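Side-chain contacts in pentalenene synthase (Streptomyces chartreusis NRRL 3882, PDB 6Q4S), which cyclises farnesyl diphosphate with the help of magnesium, probably to the bicyclic sesquiterpenol 7-epi-alpha-eudesmol: residues A[43-47]-A[48-52]; A[71-74]-A[75-79]. One frame throughout, in Å; residues are numbered along the deposited sequence.

Contact 1: A[43-47]-A[48-52]; sequences EEYKS and WDLPQ
Different first torsions bring Y45 and W48 together: the phenol swings anti to its own backbone N (chi1 173°), while the indole CG stands anti to the carbonyl carbon of W48 (chi1 -51°) and folds back over helix 39-47. The rings form an offset edge-to-face pair, the tyrosine edge toward the indole face, with centroids 5.5 Å apart and planes at 74°. Y45 CA adds a CH-pi contact, 4.2 Å from the centroid of the W48 six-membered ring. Farther out on the phenol, Y45 CE1 lies 3.7 Å from L50 CD1, and the hydroxyl is hydrogen-bonded to H26.

The backbone turns here through W48 N to Y45 O and D49 N to K46 O (both 3.1 Å), and D49, with positive phi, leaves the first helix and stands at the N-cap position of the next, its carboxylate salt-bridged to R23. One water donates to Y45 O and accepts from L50 N. With W48 cut to an alanine, the Y45 edge would probably lose its facing ring and a gap open over E44 O. The turn packs W48, near the probable magnesium ligand D80, and L50 on helix 63-79, P51 on helix 19-32, and L50 also on helix 288-313.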
ATOM      1  N   GLU A  43      26.032 -16.741 -15.077  1.00 43.45           N
ATOM      2  CA  GLU A  43      26.418 -17.976 -14.355  1.00 47.71           C
ATOM      3  C   GLU A  43      26.430 -17.781 -12.795  1.00 44.52           C
ATOM      4  O   GLU A  43      26.014 -18.638 -12.054  1.00 46.35           O
ATOM      5  CB  GLU A  43      27.747 -18.519 -14.909  1.00 51.91           C
ATOM      6  CG  GLU A  43      27.706 -18.927 -16.409  1.00 54.55           C
ATOM      7  CD  GLU A  43      26.767 -20.112 -16.757  1.00 57.53           C
ATOM      8  OE1 GLU A  43      26.396 -20.918 -15.859  1.00 66.62           O
ATOM      9  OE2 GLU A  43      26.392 -20.263 -17.952  1.00 53.33           O
ATOM     10  N   GLU A  44      26.852 -16.620 -12.337  1.00 52.29           N
ATOM     11  CA  GLU A  44      26.680 -16.183 -10.936  1.00 50.31           C
ATOM     12  C   GLU A  44      25.197 -16.236 -10.522  1.00 47.82           C
ATOM     13  O   GLU A  44      24.864 -16.887  -9.544  1.00 41.61           O
ATOM     14  CB  GLU A  44      27.278 -14.771 -10.795  1.00 55.29           C
ATOM     15  CG  GLU A  44      27.015 -14.021  -9.498  1.00 70.46           C
ATOM     16  CD  GLU A  44      27.776 -14.562  -8.286  1.00 82.24           C
ATOM     17  OE1 GLU A  44      28.437 -15.633  -8.388  1.00 83.06           O
ATOM     18  OE2 GLU A  44      27.704 -13.893  -7.214  1.00 85.59           O
ATOM     19  N   TYR A  45      24.304 -15.626 -11.320  1.00 43.32           N
ATOM     20  CA  TYR A  45      22.858 -15.724 -11.074  1.00 41.66           C
ATOM     21  C   TYR A  45      22.392 -17.188 -11.005  1.00 41.01           C
ATOM     22  O   TYR A  45      21.723 -17.621 -10.061  1.00 41.22           O
ATOM     23  CB  TYR A  45      22.017 -14.894 -12.102  1.00 41.64           C
ATOM     24  CG  TYR A  45      20.557 -15.181 -11.904  1.00 40.02           C
ATOM     25  CD1 TYR A  45      19.914 -14.703 -10.776  1.00 37.29           C
ATOM     26  CD2 TYR A  45      19.849 -16.062 -12.746  1.00 35.02           C
ATOM     27  CE1 TYR A  45      18.611 -15.038 -10.501  1.00 38.89           C
ATOM     28  CE2 TYR A  45      18.546 -16.389 -12.485  1.00 36.50           C
ATOM     29  CZ  TYR A  45      17.911 -15.869 -11.357  1.00 37.97           C
ATOM     30  OH  TYR A  45      16.626 -16.226 -11.046  1.00 33.55           O
ATOM     31  N   LYS A  46      22.771 -17.991 -12.002  1.00 43.42           N
ATOM     32  CA  LYS A  46      22.365 -19.407 -12.000  1.00 44.30           C
ATOM     33  C   LYS A  46      22.773 -20.190 -10.788  1.00 44.53           C
ATOM     34  O   LYS A  46      22.056 -21.117 -10.400  1.00 42.11           O
ATOM     35  CB  LYS A  46      22.918 -20.160 -13.207  1.00 48.52           C
ATOM     36  CG  LYS A  46      21.953 -20.313 -14.355  1.00 49.33           C
ATOM     37  CD  LYS A  46      22.607 -21.141 -15.470  1.00 47.62           C
ATOM     38  CE  LYS A  46      22.270 -22.613 -15.316  1.00 56.76           C
ATOM     39  NZ  LYS A  46      22.987 -23.362 -16.379  1.00 57.78           N
ATOM     40  N   SER A  47      23.935 -19.875 -10.223  1.00 45.98           N
ATOM     41  CA  SER A  47      24.418 -20.612  -9.050  1.00 45.52           C
ATOM     42  C   SER A  47      23.542 -20.457  -7.832  1.00 43.12           C
ATOM     43  O   SER A  47      23.509 -21.351  -6.991  1.00 51.92           O
ATOM     44  CB  SER A  47      25.840 -20.180  -8.650  1.00 48.49           C
ATOM     45  OG  SER A  47      25.815 -18.912  -8.015  1.00 51.65           O
ATOM     46  N   TRP A  48      22.810 -19.358  -7.720  1.00 43.86           N
ATOM     47  CA  TRP A  48      21.918 -19.163  -6.567  1.00 42.33           C
ATOM     48  C   TRP A  48      20.750 -20.148  -6.562  1.00 45.37           C
ATOM     49  O   TRP A  48      20.046 -20.269  -5.544  1.00 39.19           O
ATOM     50  CB  TRP A  48      21.371 -17.737  -6.519  1.00 42.99           C
ATOM     51  CG  TRP A  48      22.388 -16.623  -6.628  1.00 45.23           C
ATOM     52  CD1 TRP A  48      23.753 -16.706  -6.379  1.00 44.58           C
ATOM     53  CD2 TRP A  48      22.120 -15.248  -7.004  1.00 47.44           C
ATOM     54  NE1 TRP A  48      24.336 -15.470  -6.590  1.00 54.92           N
ATOM     55  CE2 TRP A  48      23.367 -14.559  -6.976  1.00 55.75           C
ATOM     56  CE3 TRP A  48      20.935 -14.522  -7.341  1.00 44.42           C
ATOM     57  CZ2 TRP A  48      23.473 -13.166  -7.292  1.00 53.02           C
ATOM     58  CZ3 TRP A  48      21.034 -13.162  -7.668  1.00 47.30           C
ATOM     59  CH2 TRP A  48      22.310 -12.491  -7.638  1.00 52.02           C
ATOM     60  N   ASP A  49      20.511 -20.817  -7.704  1.00 37.68           N
ATOM     61  CA  ASP A  49      19.349 -21.725  -7.906  1.00 39.22           C
ATOM     62  C   ASP A  49      18.006 -21.217  -7.359  1.00 34.89           C
ATOM     63  O   ASP A  49      17.266 -21.923  -6.664  1.00 33.85           O
ATOM     64  CB  ASP A  49      19.660 -23.174  -7.452  1.00 46.76           C
ATOM     65  CG  ASP A  49      18.749 -24.223  -8.192  1.00 55.80           C
ATOM     66  OD1 ASP A  49      18.010 -23.825  -9.191  1.00 47.03           O
ATOM     67  OD2 ASP A  49      18.768 -25.425  -7.780  1.00 52.27           O
ATOM     68  N   LEU A  50      17.668 -19.966  -7.700  1.00 35.41           N
ATOM     69  CA  LEU A  50      16.340 -19.428  -7.353  1.00 34.61           C
ATOM     70  C   LEU A  50      15.149 -20.217  -7.899  1.00 33.58           C
ATOM     71  O   LEU A  50      14.173 -20.373  -7.227  1.00 35.98           O
ATOM     72  CB  LEU A  50      16.202 -17.995  -7.818  1.00 35.41           C
ATOM     73  CG  LEU A  50      17.147 -17.027  -7.146  1.00 44.87           C
ATOM     74  CD1 LEU A  50      16.600 -15.627  -7.426  1.00 45.43           C
ATOM     75  CD2 LEU A  50      17.273 -17.240  -5.650  1.00 44.00           C
ATOM     76  N   PRO A  51      15.256 -20.788  -9.112  1.00 35.67           N
ATOM     77  CA  PRO A  51      14.143 -21.647  -9.577  1.00 34.63           C
ATOM     78  C   PRO A  51      13.754 -22.729  -8.572  1.00 31.73           C
ATOM     79  O   PRO A  51      12.603 -22.957  -8.301  1.00 34.12           O
ATOM     80  CB  PRO A  51      14.697 -22.225 -10.869  1.00 33.27           C
ATOM     81  CG  PRO A  51      15.520 -21.102 -11.361  1.00 32.92           C
ATOM     82  CD  PRO A  51      16.244 -20.573 -10.170  1.00 36.10           C
ATOM     83  N   GLN A  52      14.746 -23.333  -7.943  1.00 32.25           N
ATOM     84  CA  GLN A  52      14.445 -24.343  -6.981  1.00 33.69           C
ATOM     85  C   GLN A  52      13.707 -23.802  -5.809  1.00 28.81           C
ATOM     86  O   GLN A  52      12.748 -24.399  -5.319  1.00 33.27           O
ATOM     87  CB  GLN A  52      15.756 -25.071  -6.590  1.00 35.84           C
ATOM     88  CG  GLN A  52      15.541 -26.204  -5.623  1.00 42.07           C
ATOM     89  CD  GLN A  52      16.817 -26.545  -4.852  1.00 46.12           C
ATOM     90  OE1 GLN A  52      17.940 -26.365  -5.335  1.00 49.67           O
ATOM     91  NE2 GLN A  52      16.637 -26.981  -3.640  1.00 47.30           N
TER
HETATM   92  O   HOH W   1      19.198 -18.462  -9.966  1.00 40.04           O

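Contact 2: A[71-74]-A[75-79]; sequences NWFS and LAFLF
F73 and F77, one helical turn apart, provide the aromatic contact: the side chains run side by side, pointing the same way, with F73 CD1 4.0 Å from F77 CE1. The F77 ring also presents its edge to the backbone: F73 O lies near the ring plane, 3.2 Å from F77 CD1. F77 CG is anti to the carbonyl carbon (chi1 -75°), which directs the ring back toward F73 O.

Among the polar contacts, S74 OG, set between its backbone N and carbonyl carbon (chi1 71°), reaches back one turn and donates to N71 O over 2.6 Å, the donor tilted 18° from the carbonyl plane. The same oxygen receives a weak bond from L75 N, which also donates to W72 O at 2.8 Å. One turn on, L78 N bonds to S74 O at 2.8 Å.

Of the carbon contacts, L78 CD1 meets S74 CB at 4.2 Å; L75 CB lies against the carbonyl of W72, 3.3 Å from its O.

Leading straight into the DDXXD motif of the all-helical terpene synthase fold, these residues spread over several sides of helix 63-79. N71 and S74 pack on helix 19-32, where N71 OD1 is hydrogen-bonded to H26; W72 and L75 meet helix 118-131, the W72 ring against that of W123, and W72 also meets W146 of helix 136-161; F73 and F77 touch helix 50-57.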
ATOM      1  N   ASN A  71      10.292 -15.549 -12.332  1.00 31.14           N
ATOM      2  CA  ASN A  71      10.712 -14.284 -12.840  1.00 31.48           C
ATOM      3  C   ASN A  71      10.705 -13.217 -11.645  1.00 29.71           C
ATOM      4  O   ASN A  71      11.669 -12.462 -11.442  1.00 31.01           O
ATOM      5  CB  ASN A  71       9.810 -13.848 -14.019  1.00 30.19           C
ATOM      6  CG  ASN A  71       9.952 -14.742 -15.249  1.00 28.37           C
ATOM      7  OD1 ASN A  71      10.941 -15.467 -15.425  1.00 27.23           O
ATOM      8  ND2 ASN A  71       9.018 -14.563 -16.173  1.00 28.48           N
ATOM      9  N   TRP A  72       9.600 -13.147 -10.969  1.00 31.56           N
ATOM     10  CA  TRP A  72       9.465 -12.308  -9.773  1.00 37.72           C
ATOM     11  C   TRP A  72      10.550 -12.525  -8.721  1.00 38.39           C
ATOM     12  O   TRP A  72      11.249 -11.592  -8.352  1.00 35.62           O
ATOM     13  CB  TRP A  72       8.166 -12.595  -9.153  1.00 37.71           C
ATOM     14  CG  TRP A  72       7.850 -11.787  -7.984  1.00 34.47           C
ATOM     15  CD1 TRP A  72       8.056 -10.459  -7.804  1.00 40.20           C
ATOM     16  CD2 TRP A  72       7.249 -12.264  -6.826  1.00 36.25           C
ATOM     17  NE1 TRP A  72       7.595 -10.062  -6.576  1.00 34.10           N
ATOM     18  CE2 TRP A  72       7.112 -11.163  -5.936  1.00 36.13           C
ATOM     19  CE3 TRP A  72       6.835 -13.525  -6.413  1.00 34.76           C
ATOM     20  CZ2 TRP A  72       6.481 -11.289  -4.707  1.00 38.33           C
ATOM     21  CZ3 TRP A  72       6.263 -13.658  -5.208  1.00 35.22           C
ATOM     22  CH2 TRP A  72       6.082 -12.551  -4.351  1.00 40.05           C
ATOM     23  N   PHE A  73      10.722 -13.776  -8.312  1.00 38.34           N
ATOM     24  CA  PHE A  73      11.819 -14.164  -7.468  1.00 46.31           C
ATOM     25  C   PHE A  73      13.139 -13.528  -7.895  1.00 43.35           C
ATOM     26  O   PHE A  73      13.879 -13.071  -7.058  1.00 39.77           O
ATOM     27  CB  PHE A  73      12.027 -15.676  -7.491  1.00 46.16           C
ATOM     28  CG  PHE A  73      11.788 -16.361  -6.206  1.00 44.82           C
ATOM     29  CD1 PHE A  73      12.831 -16.607  -5.355  1.00 49.89           C
ATOM     30  CD2 PHE A  73      10.542 -16.875  -5.889  1.00 53.18           C
ATOM     31  CE1 PHE A  73      12.632 -17.287  -4.174  1.00 48.00           C
ATOM     32  CE2 PHE A  73      10.339 -17.616  -4.722  1.00 43.58           C
ATOM     33  CZ  PHE A  73      11.370 -17.792  -3.863  1.00 44.97           C
ATOM     34  N   SER A  74      13.465 -13.560  -9.180  1.00 35.42           N
ATOM     35  CA  SER A  74      14.702 -13.041  -9.609  1.00 39.29           C
ATOM     36  C   SER A  74      14.852 -11.519  -9.366  1.00 41.29           C
ATOM     37  O   SER A  74      15.996 -11.065  -9.227  1.00 39.03           O
ATOM     38  CB  SER A  74      14.997 -13.358 -11.100  1.00 42.43           C
ATOM     39  OG  SER A  74      14.184 -12.623 -11.989  1.00 40.56           O
ATOM     40  N   LEU A  75      13.729 -10.771  -9.379  1.00 41.80           N
ATOM     41  CA  LEU A  75      13.742  -9.292  -9.333  1.00 42.74           C
ATOM     42  C   LEU A  75      14.348  -8.828  -8.051  1.00 41.22           C
ATOM     43  O   LEU A  75      15.268  -8.032  -8.065  1.00 41.25           O
ATOM     44  CB  LEU A  75      12.335  -8.652  -9.490  1.00 38.65           C
ATOM     45  CG  LEU A  75      11.819  -8.904 -10.877  1.00 37.85           C
ATOM     46  CD1 LEU A  75      10.438  -8.351 -11.112  1.00 38.54           C
ATOM     47  CD2 LEU A  75      12.795  -8.404 -11.905  1.00 41.50           C
ATOM     48  N   ALA A  76      13.849  -9.356  -6.962  1.00 40.14           N
ATOM     49  CA  ALA A  76      14.346  -9.006  -5.672  1.00 43.32           C
ATOM     50  C   ALA A  76      15.828  -9.333  -5.500  1.00 39.95           C
ATOM     51  O   ALA A  76      16.565  -8.540  -4.962  1.00 39.97           O
ATOM     52  CB  ALA A  76      13.541  -9.724  -4.627  1.00 46.58           C
ATOM     53  N   PHE A  77      16.250 -10.525  -5.886  1.00 36.90           N
ATOM     54  CA  PHE A  77      17.623 -10.944  -5.696  1.00 36.73           C
ATOM     55  C   PHE A  77      18.607 -10.273  -6.642  1.00 39.08           C
ATOM     56  O   PHE A  77      19.768 -10.111  -6.315  1.00 42.03           O
ATOM     57  CB  PHE A  77      17.760 -12.456  -5.852  1.00 42.18           C
ATOM     58  CG  PHE A  77      17.233 -13.242  -4.682  1.00 42.23           C
ATOM     59  CD1 PHE A  77      15.842 -13.473  -4.516  1.00 41.10           C
ATOM     60  CD2 PHE A  77      18.119 -13.789  -3.748  1.00 46.16           C
ATOM     61  CE1 PHE A  77      15.364 -14.199  -3.428  1.00 42.42           C
ATOM     62  CE2 PHE A  77      17.635 -14.529  -2.648  1.00 49.94           C
ATOM     63  CZ  PHE A  77      16.259 -14.746  -2.501  1.00 48.72           C
ATOM     64  N   LEU A  78      18.154  -9.915  -7.830  1.00 35.01           N
ATOM     65  CA  LEU A  78      19.007  -9.205  -8.753  1.00 36.10           C
ATOM     66  C   LEU A  78      19.052  -7.727  -8.429  1.00 39.23           C
ATOM     67  O   LEU A  78      19.952  -7.046  -8.873  1.00 43.44           O
ATOM     68  CB  LEU A  78      18.556  -9.386 -10.177  1.00 38.31           C
ATOM     69  CG  LEU A  78      19.029 -10.746 -10.733  1.00 43.08           C
ATOM     70  CD1 LEU A  78      18.354 -11.084 -12.039  1.00 44.24           C
ATOM     71  CD2 LEU A  78      20.558 -10.792 -10.834  1.00 46.14           C
ATOM     72  N   PHE A  79      18.066  -7.246  -7.702  1.00 36.49           N
ATOM     73  CA  PHE A  79      17.906  -5.808  -7.459  1.00 38.78           C
ATOM     74  C   PHE A  79      19.221  -5.085  -7.084  1.00 48.37           C
ATOM     75  O   PHE A  79      19.693  -4.297  -7.948  1.00 40.99           O
ATOM     76  CB  PHE A  79      16.731  -5.563  -6.515  1.00 42.58           C
ATOM     77  CG  PHE A  79      16.497  -4.128  -6.160  1.00 42.34           C
ATOM     78  CD1 PHE A  79      16.754  -3.127  -7.020  1.00 48.46           C
ATOM     79  CD2 PHE A  79      15.922  -3.827  -4.955  1.00 50.44           C
ATOM     80  CE1 PHE A  79      16.510  -1.807  -6.661  1.00 53.64           C
ATOM     81  CE2 PHE A  79      15.678  -2.511  -4.587  1.00 53.62           C
ATOM     82  CZ  PHE A  79      16.003  -1.499  -5.451  1.00 45.98           C
TER

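Overall arrangement
Contact 1 is the corner between helices 39-47 and 50-57, and contact 2 runs along helix 63-79, the next helix in the chain; their centres are 11 Å apart. They touch directly: Y45 OH is 3.3 Å from S74 CB, W48 CZ3 is 3.6 Å from F77 O, and L50 CD1 is 3.7 Å from F77 CG. H26 joins them as well, bonding Y45 in one and N71 in the other. Both approach the probable metal site: the side chains of W48 and F77 each lie about 6 Å from that of D80, which opens the DDXXD motif just after 75-79 and probably binds magnesium.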